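Local structure of KLLA0E01827p (6AM0) at residues 18-23 and 104-109. The protein probably activates mRNA decapping in the cytoplasm, as a DCP1-family protein that binds mRNA and stimulates an enzyme. Residues are numbered along the deposited sequence; the frame is centred on the assembly and turned at random.
Sequences NVIARY and IIMNRI
M106 meets three side chains of helix 5-23, all through the far end of its thioether. Its methyl does most of this: CE sits 3.9 Å from CG1 of V19 and 3.8 Å from CE1 of Y23, while SD lies 4.2 Å from CG1 of I20. Bends at chi2 (-55°) and chi3 (-65°) curl the chain and bring that methyl up against V19 and Y23 together. A Met-aromatic contact goes with it, SD of M106 standing 28° off the normal of the Y23 ring, an oblique approach.

The remaining contact is aliphatic: CD1 of I20 reaches CG2 of I104 at 3.8 Å, the two side chains running past each other in opposite directions. I20 also rests on A57, and residues 18-23 pack on strand 101-105 and its antiparallel neighbour 55-61. A helix laid against an antiparallel sheet in this way is consistent with the PH-like fold of the DCP1 family.

The polar end of Y23 looks elsewhere, its OH bonding to an acidic and a basic side chain of another protein's chain. No hydrogen bond joins the segments; shape and dispersion hold this buried interface, while Y23 belongs both to the core and to the surface that meets the other protein.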
ATOM      1  N   ASN F  18     -48.693  16.366  34.382  1.00 64.61           N
ATOM      2  CA  ASN F  18     -49.525  17.217  33.535  1.00 62.28           C
ATOM      3  C   ASN F  18     -49.065  17.169  32.085  1.00 67.56           C
ATOM      4  O   ASN F  18     -49.889  17.193  31.165  1.00 83.72           O
ATOM      5  CB  ASN F  18     -49.511  18.656  34.055  1.00 63.02           C
ATOM      6  CG  ASN F  18     -50.789  19.024  34.783  1.00 80.97           C
ATOM      7  OD1 ASN F  18     -51.709  18.212  34.894  1.00 78.46           O
ATOM      8  ND2 ASN F  18     -50.849  20.251  35.291  1.00 91.97           N
ATOM      9  N   VAL F  19     -47.755  17.081  31.864  1.00 67.24           N
ATOM     10  CA  VAL F  19     -47.224  17.106  30.507  1.00 60.20           C
ATOM     11  C   VAL F  19     -47.396  15.754  29.829  1.00 65.94           C
ATOM     12  O   VAL F  19     -47.926  15.670  28.714  1.00 69.60           O
ATOM     13  CB  VAL F  19     -45.750  17.548  30.524  1.00 66.01           C
ATOM     14  CG1 VAL F  19     -45.092  17.232  29.188  1.00 59.48           C
ATOM     15  CG2 VAL F  19     -45.662  19.036  30.835  1.00 64.21           C
ATOM     16  N   ILE F  20     -46.952  14.677  30.485  1.00 58.60           N
ATOM     17  CA  ILE F  20     -47.085  13.347  29.893  1.00 60.12           C
ATOM     18  C   ILE F  20     -48.544  13.028  29.606  1.00 68.26           C
ATOM     19  O   ILE F  20     -48.855  12.305  28.650  1.00 71.64           O
ATOM     20  CB  ILE F  20     -46.443  12.289  30.811  1.00 56.97           C
ATOM     21  CG1 ILE F  20     -44.939  12.532  30.935  1.00 55.88           C
ATOM     22  CG2 ILE F  20     -46.695  10.888  30.285  1.00 54.49           C
ATOM     23  CD1 ILE F  20     -44.269  11.626  31.943  1.00 58.06           C
ATOM     24  N   ALA F  21     -49.461  13.577  30.407  1.00 78.59           N
ATOM     25  CA  ALA F  21     -50.882  13.331  30.189  1.00 72.81           C
ATOM     26  C   ALA F  21     -51.331  13.816  28.815  1.00 74.78           C
ATOM     27  O   ALA F  21     -52.190  13.193  28.180  1.00 77.49           O
ATOM     28  CB  ALA F  21     -51.700  14.002  31.292  1.00 61.03           C
ATOM     29  N   ARG F  22     -50.758  14.922  28.334  1.00 64.46           N
ATOM     30  CA  ARG F  22     -51.152  15.444  27.029  1.00 74.47           C
ATOM     31  C   ARG F  22     -50.641  14.582  25.882  1.00 75.67           C
ATOM     32  O   ARG F  22     -51.129  14.721  24.756  1.00 76.64           O
ATOM     33  CB  ARG F  22     -50.660  16.882  26.867  1.00 72.00           C
ATOM     34  CG  ARG F  22     -50.895  17.745  28.092  1.00 66.13           C
ATOM     35  CD  ARG F  22     -50.997  19.216  27.740  1.00 77.02           C
ATOM     36  NE  ARG F  22     -50.926  20.053  28.934  1.00 87.37           N
ATOM     37  CZ  ARG F  22     -49.810  20.627  29.371  1.00 91.00           C
ATOM     38  NH1 ARG F  22     -48.674  20.461  28.704  1.00 86.31           N
ATOM     39  NH2 ARG F  22     -49.829  21.370  30.470  1.00 90.32           N
ATOM     40  N   TYR F  23     -49.671  13.705  26.137  1.00 76.47           N
ATOM     41  CA  TYR F  23     -49.223  12.736  25.146  1.00 70.31           C
ATOM     42  C   TYR F  23     -49.933  11.399  25.305  1.00 71.70           C
ATOM     43  O   TYR F  23     -50.360  10.799  24.313  1.00 73.27           O
ATOM     44  CB  TYR F  23     -47.710  12.532  25.247  1.00 68.11           C
ATOM     45  CG  TYR F  23     -46.899  13.721  24.790  1.00 63.53           C
ATOM     46  CD1 TYR F  23     -46.557  14.731  25.675  1.00 62.14           C
ATOM     47  CD2 TYR F  23     -46.479  13.833  23.471  1.00 50.82           C
ATOM     48  CE1 TYR F  23     -45.818  15.821  25.261  1.00 68.22           C
ATOM     49  CE2 TYR F  23     -45.741  14.918  23.049  1.00 59.30           C
ATOM     50  CZ  TYR F  23     -45.413  15.909  23.949  1.00 71.08           C
ATOM     51  OH  TYR F  23     -44.675  16.995  23.538  1.00 90.23           O
ATOM     52  N   ILE F 104     -41.780   6.216  28.999  1.00 53.24           N
ATOM     53  CA  ILE F 104     -41.655   7.344  28.088  1.00 53.59           C
ATOM     54  C   ILE F 104     -40.325   8.044  28.334  1.00 69.85           C
ATOM     55  O   ILE F 104     -39.839   8.121  29.468  1.00 74.26           O
ATOM     56  CB  ILE F 104     -42.841   8.322  28.227  1.00 66.04           C
ATOM     57  CG1 ILE F 104     -42.926   9.231  26.997  1.00 75.37           C
ATOM     58  CG2 ILE F 104     -42.734   9.149  29.506  1.00 58.90           C
ATOM     59  CD1 ILE F 104     -44.180  10.076  26.936  1.00 65.86           C
ATOM     60  N   ILE F 105     -39.724   8.520  27.251  1.00 69.25           N
ATOM     61  CA  ILE F 105     -38.561   9.389  27.294  1.00 66.76           C
ATOM     62  C   ILE F 105     -38.970  10.678  26.607  1.00 66.29           C
ATOM     63  O   ILE F 105     -39.247  10.687  25.397  1.00 67.78           O
ATOM     64  CB  ILE F 105     -37.336   8.768  26.615  1.00 64.34           C
ATOM     65  CG1 ILE F 105     -36.978   7.447  27.291  1.00 61.32           C
ATOM     66  CG2 ILE F 105     -36.159   9.741  26.651  1.00 61.43           C
ATOM     67  CD1 ILE F 105     -35.558   7.029  27.085  1.00 44.21           C
ATOM     68  N   MET F 106     -39.048  11.753  27.387  1.00 63.14           N
ATOM     69  CA  MET F 106     -39.295  13.081  26.848  1.00 60.63           C
ATOM     70  C   MET F 106     -38.070  13.510  26.056  1.00 53.44           C
ATOM     71  O   MET F 106     -37.014  13.794  26.630  1.00 61.54           O
ATOM     72  CB  MET F 106     -39.606  14.057  27.977  1.00 58.38           C
ATOM     73  CG  MET F 106     -40.822  13.658  28.792  1.00 74.92           C
ATOM     74  SD  MET F 106     -42.291  13.426  27.766  1.00 77.07           S
ATOM     75  CE  MET F 106     -42.548  15.091  27.155  1.00 60.25           C
ATOM     76  N   ASN F 107     -38.206  13.542  24.737  1.00 61.71           N
ATOM     77  CA  ASN F 107     -37.055  13.690  23.862  1.00 64.59           C
ATOM     78  C   ASN F 107     -36.579  15.136  23.834  1.00 61.69           C
ATOM     79  O   ASN F 107     -37.374  16.060  23.634  1.00 62.14           O
ATOM     80  CB  ASN F 107     -37.404  13.216  22.454  1.00 70.24           C
ATOM     81  CG  ASN F 107     -36.181  13.024  21.588  1.00 76.82           C
ATOM     82  OD1 ASN F 107     -35.050  13.041  22.079  1.00 76.35           O
ATOM     83  ND2 ASN F 107     -36.397  12.831  20.293  1.00 70.04           N
ATOM     84  N   ARG F 108     -35.275  15.324  24.049  1.00 61.55           N
ATOM     85  CA  ARG F 108     -34.625  16.614  23.866  1.00 57.54           C
ATOM     86  C   ARG F 108     -34.189  16.853  22.429  1.00 69.17           C
ATOM     87  O   ARG F 108     -33.979  18.008  22.040  1.00 79.98           O
ATOM     88  CB  ARG F 108     -33.391  16.725  24.769  1.00 47.84           C
ATOM     89  CG  ARG F 108     -33.649  16.541  26.247  1.00 68.50           C
ATOM     90  CD  ARG F 108     -32.345  16.612  27.019  1.00 58.60           C
ATOM     91  NE  ARG F 108     -31.637  17.862  26.759  1.00 57.18           N
ATOM     92  CZ  ARG F 108     -31.494  18.842  27.646  1.00 76.04           C
ATOM     93  NH1 ARG F 108     -32.004  18.720  28.865  1.00 83.26           N
ATOM     94  NH2 ARG F 108     -30.834  19.944  27.316  1.00 61.33           N
ATOM     95  N   ILE F 109     -34.041  15.791  21.638  1.00 68.29           N
ATOM     96  CA  ILE F 109     -33.498  15.918  20.291  1.00 74.94           C
ATOM     97  C   ILE F 109     -34.565  16.406  19.318  1.00 78.65           C
ATOM     98  O   ILE F 109     -34.376  17.407  18.618  1.00 84.56           O
ATOM     99  CB  ILE F 109     -32.889  14.577  19.844  1.00 67.83           C
ATOM    100  CG1 ILE F 109     -31.724  14.200  20.767  1.00 57.58           C
ATOM    101  CG2 ILE F 109     -32.458  14.646  18.387  1.00 71.62           C
ATOM    102  CD1 ILE F 109     -31.208  12.791  20.574  1.00 58.86           C
TER